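Local coordinates for hypothetical protein yibA (Escherichia coli, PDB 1OYZ) that is of unknown function but folds as an all-helical HEAT-repeat protein and may have oxidoreductase activity, at residues A[143-148]-A[169-174]; A[110-115]-A[130-135]. One frame throughout, in Å; residues are numbered along the deposited sequence.

Interaction 1 of 2, residues A[143-148]-A[169-174]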
loop_
_atom_site.group_PDB
_atom_site.type_symbol
_atom_site.label_atom_id
_atom_site.label_comp_id
_atom_site.label_asym_id
_atom_site.label_seq_id
_atom_site.Cartn_x
_atom_site.Cartn_y
_atom_site.Cartn_z
ATOM N N ASN A 143 2.853 -12.152 -1.538
ATOM C CA ASN A 143 1.802 -11.373 -2.188
ATOM C C ASN A 143 0.666 -11.186 -1.202
ATOM O O ASN A 143 0.112 -10.080 -1.081
ATOM C CB ASN A 143 1.289 -12.094 -3.419
ATOM C CG ASN A 143 2.411 -12.528 -4.335
ATOM O OD1 ASN A 143 2.430 -12.184 -5.516
ATOM N ND2 ASN A 143 3.363 -13.291 -3.791
ATOM N N VAL A 144 0.332 -12.256 -0.475
ATOM C CA VAL A 144 -0.747 -12.185 0.504
ATOM C C VAL A 144 -0.410 -11.256 1.644
ATOM O O VAL A 144 -1.228 -10.424 2.029
ATOM C CB VAL A 144 -1.095 -13.579 1.099
ATOM C CG1 VAL A 144 -1.996 -13.402 2.308
ATOM C CG2 VAL A 144 -1.788 -14.464 0.034
ATOM N N ARG A 145 0.784 -11.409 2.208
ATOM C CA ARG A 145 1.193 -10.542 3.292
ATOM C C ARG A 145 1.183 -9.084 2.801
ATOM O O ARG A 145 0.710 -8.204 3.500
ATOM C CB ARG A 145 2.569 -10.953 3.827
ATOM C CG ARG A 145 2.547 -12.319 4.520
ATOM C CD ARG A 145 3.685 -12.492 5.512
ATOM N NE ARG A 145 4.990 -12.265 4.906
ATOM C CZ ARG A 145 5.529 -13.019 3.960
ATOM N NH1 ARG A 145 4.875 -14.067 3.482
ATOM N NH2 ARG A 145 6.751 -12.745 3.515
ATOM N N ARG A 146 1.676 -8.846 1.590
ATOM C CA ARG A 146 1.677 -7.498 1.016
ATOM C C ARG A 146 0.241 -6.977 0.958
ATOM O O ARG A 146 -0.046 -5.886 1.421
ATOM C CB ARG A 146 2.249 -7.509 -0.410
ATOM C CG ARG A 146 2.534 -6.122 -1.004
ATOM C CD ARG A 146 2.991 -6.251 -2.452
ATOM N NE ARG A 146 3.817 -7.448 -2.631
ATOM C CZ ARG A 146 3.988 -8.075 -3.793
ATOM N NH1 ARG A 146 3.393 -7.618 -4.888
ATOM N NH2 ARG A 146 4.736 -9.175 -3.861
ATOM N N ALA A 147 -0.661 -7.772 0.386
ATOM C CA ALA A 147 -2.039 -7.346 0.275
ATOM C C ALA A 147 -2.608 -7.099 1.667
ATOM O O ALA A 147 -3.459 -6.234 1.851
ATOM C CB ALA A 147 -2.853 -8.382 -0.495
ATOM N N THR A 148 -2.105 -7.821 2.662
ATOM C CA THR A 148 -2.586 -7.642 4.031
ATOM C C THR A 148 -2.125 -6.275 4.507
ATOM O O THR A 148 -2.860 -5.559 5.213
ATOM C CB THR A 148 -2.029 -8.738 5.001
ATOM O OG1 THR A 148 -2.385 -10.040 4.513
ATOM C CG2 THR A 148 -2.612 -8.574 6.403
ATOM N N LYS A 169 9.184 -6.765 10.215
ATOM C CA LYS A 169 10.223 -7.784 10.261
ATOM C C LYS A 169 10.137 -8.730 9.092
ATOM O O LYS A 169 10.841 -9.741 9.040
ATOM C CB LYS A 169 10.120 -8.589 11.557
ATOM C CG LYS A 169 9.870 -7.748 12.792
ATOM C CD LYS A 169 9.529 -8.641 13.986
ATOM C CE LYS A 169 9.040 -7.838 15.191
ATOM N NZ LYS A 169 8.995 -8.693 16.415
ATOM N N ASP A 170 9.297 -8.388 8.132
ATOM C CA ASP A 170 9.117 -9.257 6.997
ATOM C C ASP A 170 10.350 -9.431 6.131
ATOM O O ASP A 170 11.163 -8.517 5.979
ATOM C CB ASP A 170 7.971 -8.765 6.136
ATOM C CG ASP A 170 7.391 -9.857 5.295
ATOM O OD1 ASP A 170 8.046 -10.279 4.320
ATOM O OD2 ASP A 170 6.276 -10.312 5.626
ATOM N N PRO A 171 10.512 -10.634 5.569
ATOM C CA PRO A 171 11.654 -10.934 4.704
ATOM C C PRO A 171 11.529 -10.154 3.407
ATOM O O PRO A 171 12.506 -9.910 2.713
ATOM C CB PRO A 171 11.535 -12.444 4.501
ATOM C CG PRO A 171 10.937 -12.898 5.786
ATOM C CD PRO A 171 9.844 -11.879 5.994
ATOM N N ASN A 172 10.323 -9.741 3.074
ATOM C CA ASN A 172 10.154 -8.983 1.847
ATOM C C ASN A 172 10.291 -7.482 2.119
ATOM O O ASN A 172 9.636 -6.944 3.007
ATOM C CB ASN A 172 8.799 -9.267 1.226
ATOM C CG ASN A 172 8.681 -8.701 -0.159
ATOM O OD1 ASN A 172 9.207 -9.257 -1.122
ATOM N ND2 ASN A 172 7.996 -7.576 -0.274
ATOM N N GLY A 173 11.137 -6.824 1.329
ATOM C CA GLY A 173 11.380 -5.403 1.482
ATOM C C GLY A 173 10.170 -4.551 1.198
ATOM O O GLY A 173 9.934 -3.531 1.850
ATOM N N ASP A 174 9.390 -4.986 0.217
ATOM C CA ASP A 174 8.164 -4.291 -0.178
ATOM C C ASP A 174 7.137 -4.316 0.988
ATOM O O ASP A 174 6.478 -3.302 1.289
ATOM C CB ASP A 174 7.605 -4.993 -1.424
ATOM C CG ASP A 174 6.501 -4.215 -2.089
ATOM O OD1 ASP A 174 5.517 -3.860 -1.397
ATOM O OD2 ASP A 174 6.623 -3.963 -3.313
#

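Interaction 2 of 2, residues A[110-115]-A[130-135]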
loop_
_atom_site.group_PDB
_atom_site.type_symbol
_atom_site.label_atom_id
_atom_site.label_comp_id
_atom_site.label_asym_id
_atom_site.label_seq_id
_atom_site.Cartn_x
_atom_site.Cartn_y
_atom_site.Cartn_z
ATOM N N THR A 110 -5.615 -11.087 -4.172
ATOM C CA THR A 110 -6.641 -10.273 -4.817
ATOM C C THR A 110 -7.870 -10.129 -3.919
ATOM O O THR A 110 -8.384 -9.021 -3.725
ATOM C CB THR A 110 -7.076 -10.908 -6.174
ATOM O OG1 THR A 110 -5.968 -10.890 -7.062
ATOM C CG2 THR A 110 -8.264 -10.120 -6.835
ATOM N N ALA A 111 -8.315 -11.239 -3.339
ATOM C CA ALA A 111 -9.494 -11.209 -2.475
ATOM C C ALA A 111 -9.301 -10.276 -1.297
ATOM O O ALA A 111 -10.209 -9.504 -0.974
ATOM C CB ALA A 111 -9.853 -12.620 -2.001
ATOM N N ILE A 112 -8.138 -10.341 -0.642
ATOM C CA ILE A 112 -7.852 -9.445 0.481
ATOM C C ILE A 112 -7.910 -7.988 -0.043
ATOM O O ILE A 112 -8.499 -7.125 0.584
ATOM C CB ILE A 112 -6.418 -9.724 1.090
ATOM C CG1 ILE A 112 -6.351 -11.115 1.759
ATOM C CG2 ILE A 112 -6.068 -8.687 2.138
ATOM C CD1 ILE A 112 -4.887 -11.561 2.058
ATOM N N GLU A 113 -7.309 -7.715 -1.204
ATOM C CA GLU A 113 -7.382 -6.349 -1.744
ATOM C C GLU A 113 -8.851 -5.960 -2.002
ATOM O O GLU A 113 -9.256 -4.824 -1.721
ATOM C CB GLU A 113 -6.541 -6.228 -3.025
ATOM C CG GLU A 113 -5.036 -6.184 -2.711
ATOM C CD GLU A 113 -4.144 -6.770 -3.803
ATOM O OE1 GLU A 113 -4.642 -7.088 -4.906
ATOM O OE2 GLU A 113 -2.927 -6.910 -3.554
ATOM N N SER A 114 -9.656 -6.902 -2.511
ATOM C CA SER A 114 -11.074 -6.612 -2.731
ATOM C C SER A 114 -11.835 -6.414 -1.402
ATOM O O SER A 114 -12.719 -5.546 -1.338
ATOM C CB SER A 114 -11.731 -7.709 -3.596
ATOM O OG SER A 114 -11.225 -7.706 -4.935
ATOM N N THR A 115 -11.519 -7.158 -0.323
ATOM C CA THR A 115 -12.264 -6.913 0.932
ATOM C C THR A 115 -11.915 -5.501 1.444
ATOM O O THR A 115 -12.732 -4.854 2.121
ATOM C CB THR A 115 -11.963 -7.922 2.131
ATOM O OG1 THR A 115 -10.581 -7.836 2.501
ATOM C CG2 THR A 115 -12.344 -9.390 1.786
ATOM N N VAL A 130 -10.050 -6.791 10.369
ATOM C CA VAL A 130 -9.013 -6.938 11.372
ATOM C C VAL A 130 -8.750 -8.421 11.703
ATOM O O VAL A 130 -7.602 -8.857 11.751
ATOM C CB VAL A 130 -9.389 -6.202 12.654
ATOM C CG1 VAL A 130 -8.430 -6.555 13.746
ATOM C CG2 VAL A 130 -9.372 -4.708 12.409
ATOM N N GLU A 131 -9.825 -9.168 11.940
ATOM C CA GLU A 131 -9.734 -10.575 12.273
ATOM C C GLU A 131 -9.082 -11.272 11.107
ATOM O O GLU A 131 -8.278 -12.210 11.278
ATOM C CB GLU A 131 -11.125 -11.188 12.481
ATOM C CG GLU A 131 -11.476 -11.476 13.936
ATOM C CD GLU A 131 -12.773 -12.290 14.114
ATOM O OE1 GLU A 131 -13.020 -13.238 13.324
ATOM O OE2 GLU A 131 -13.533 -11.998 15.067
ATOM N N GLN A 132 -9.457 -10.825 9.909
ATOM C CA GLN A 132 -8.917 -11.411 8.691
ATOM C C GLN A 132 -7.410 -11.207 8.614
ATOM O O GLN A 132 -6.677 -12.135 8.275
ATOM C CB GLN A 132 -9.561 -10.768 7.467
ATOM C CG GLN A 132 -9.133 -11.359 6.132
ATOM C CD GLN A 132 -9.684 -10.547 4.981
ATOM O OE1 GLN A 132 -9.058 -9.571 4.523
ATOM N NE2 GLN A 132 -10.885 -10.908 4.532
ATOM N N SER A 133 -6.955 -9.992 8.924
ATOM C CA SER A 133 -5.526 -9.688 8.850
ATOM C C SER A 133 -4.768 -10.403 9.968
ATOM O O SER A 133 -3.589 -10.743 9.812
ATOM C CB SER A 133 -5.313 -8.185 8.930
ATOM O OG SER A 133 -6.107 -7.515 7.955
ATOM N N GLN A 134 -5.450 -10.665 11.081
ATOM C CA GLN A 134 -4.793 -11.371 12.169
ATOM C C GLN A 134 -4.276 -12.730 11.722
ATOM O O GLN A 134 -3.367 -13.294 12.325
ATOM C CB GLN A 134 -5.741 -11.539 13.338
ATOM C CG GLN A 134 -5.930 -10.244 14.064
ATOM C CD GLN A 134 -7.076 -10.279 15.036
ATOM O OE1 GLN A 134 -7.266 -9.341 15.811
ATOM N NE2 GLN A 134 -7.855 -11.359 15.005
ATOM N N ILE A 135 -4.845 -13.277 10.661
ATOM C CA ILE A 135 -4.323 -14.545 10.224
ATOM C C ILE A 135 -3.596 -14.390 8.887
ATOM O O ILE A 135 -2.556 -15.022 8.650
ATOM C CB ILE A 135 -5.452 -15.646 10.180
ATOM C CG1 ILE A 135 -5.694 -16.117 8.779
ATOM C CG2 ILE A 135 -6.719 -15.166 10.828
ATOM C CD1 ILE A 135 -4.863 -17.286 8.457
#

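Interaction 1 of 2, residues A[143-148]-A[169-174]
Arg145 lays the edge of its guanidinium against the carboxylate of Asp170, and the two flat groups are nearly coplanar, 9° apart. The pair joins helix 142-153 to the turn that leads into helix 173-186, within the HEAT-repeat array. In this two-pronged salt bridge, Arg145 NE donates to Asp170 OD2 almost in line, but the modelled 2.4 Å is shorter than a normal bond and its exact value is doubtful. Arg145 NH2 donates to Asp170 OD1 at 2.9 Å, using the syn lone pair of that oxygen. A bend at chi3 (-55°) turns the arginine chain so that this edge meets the acid. Arg145 NH1 donates to Asp139 O.

Asp170 OD1 has a second donor. It accepts from the backbone N of Asn172 at 2.7 Å through its anti lone pair, which makes an Asx turn just before the helix. An alanine in place of Asp170 would probably leave the Arg145 charge without its mate and free the turn at Asn172 to shift.

Further along, Arg146 reaches Asp174 with its aliphatic part. Asp174 OD1 lies well out of the guanidinium plane, and no N-H points at it. Arg146 NE is buried here with no partner in the model. One face of this guanidinium lies over Asn143 CA. The closest approach is Arg146 CD to Asp174 OD1, 3.6 Å.

Interaction 2 of 2, residues A[110-115]-A[130-135]
Thr115 and Gln132 meet from opposite directions between two successive helices, 105-121 and 126-136, packed in the HEAT-repeat array. As modelled, Thr115 OG1 lies 3.1 Å from Gln132 OE1. The amide of Gln132 is probably turned over, so the roles of its O and N are uncertain. Thr115 CG2 also touches the amide end, 3.5 Å from the atom modelled as Gln132 NE2. Ile112 adds an apolar flank, with its CG2 3.9 Å from the modelled Gln132 OE1.

Gln132 spans the gap because its chain is extended through CG and CD. CG is anti to the backbone N (chi1 -177°). The nearest backbone pair, Ile112 CA and Gln132 CA, is 8.5 Å apart. Thr115 is fixed from its own helix: OG1 donates to Ile112 O at 2.9 Å, one turn back.

Farther out, helix 88-101 packs on this site through Phe92 and Leu95 against Thr115, and Ala99 against Ile112. The Asn96 amide also lies close to that of Gln132, with roles undecided. All three touching residues are buried. The hydroxyl spends its proton on Ile112 O; if the Gln132 amide is turned over, its NH2 would face that oxygen and could donate to it.

Read from the N terminus, interaction 2 comes first. It closes the loop from helix 105-121 to helix 126-136. Interaction 1 then closes the next one, from helix 142-153, across helix 161-168, to the start of helix 173-186. The two contacts are in series; they neither nest nor cross. Their centres are 13 Å apart. They meet where helix 142-153 packs on both helices of interaction 2. Val144 CG1 lies 3.4 Å from Ile112 CD1, and Thr148 CG2 lies 3.7 Å from Ser133 CB. Helix 142-153 thus links a buried contact on one side to a charged surface contact on the other.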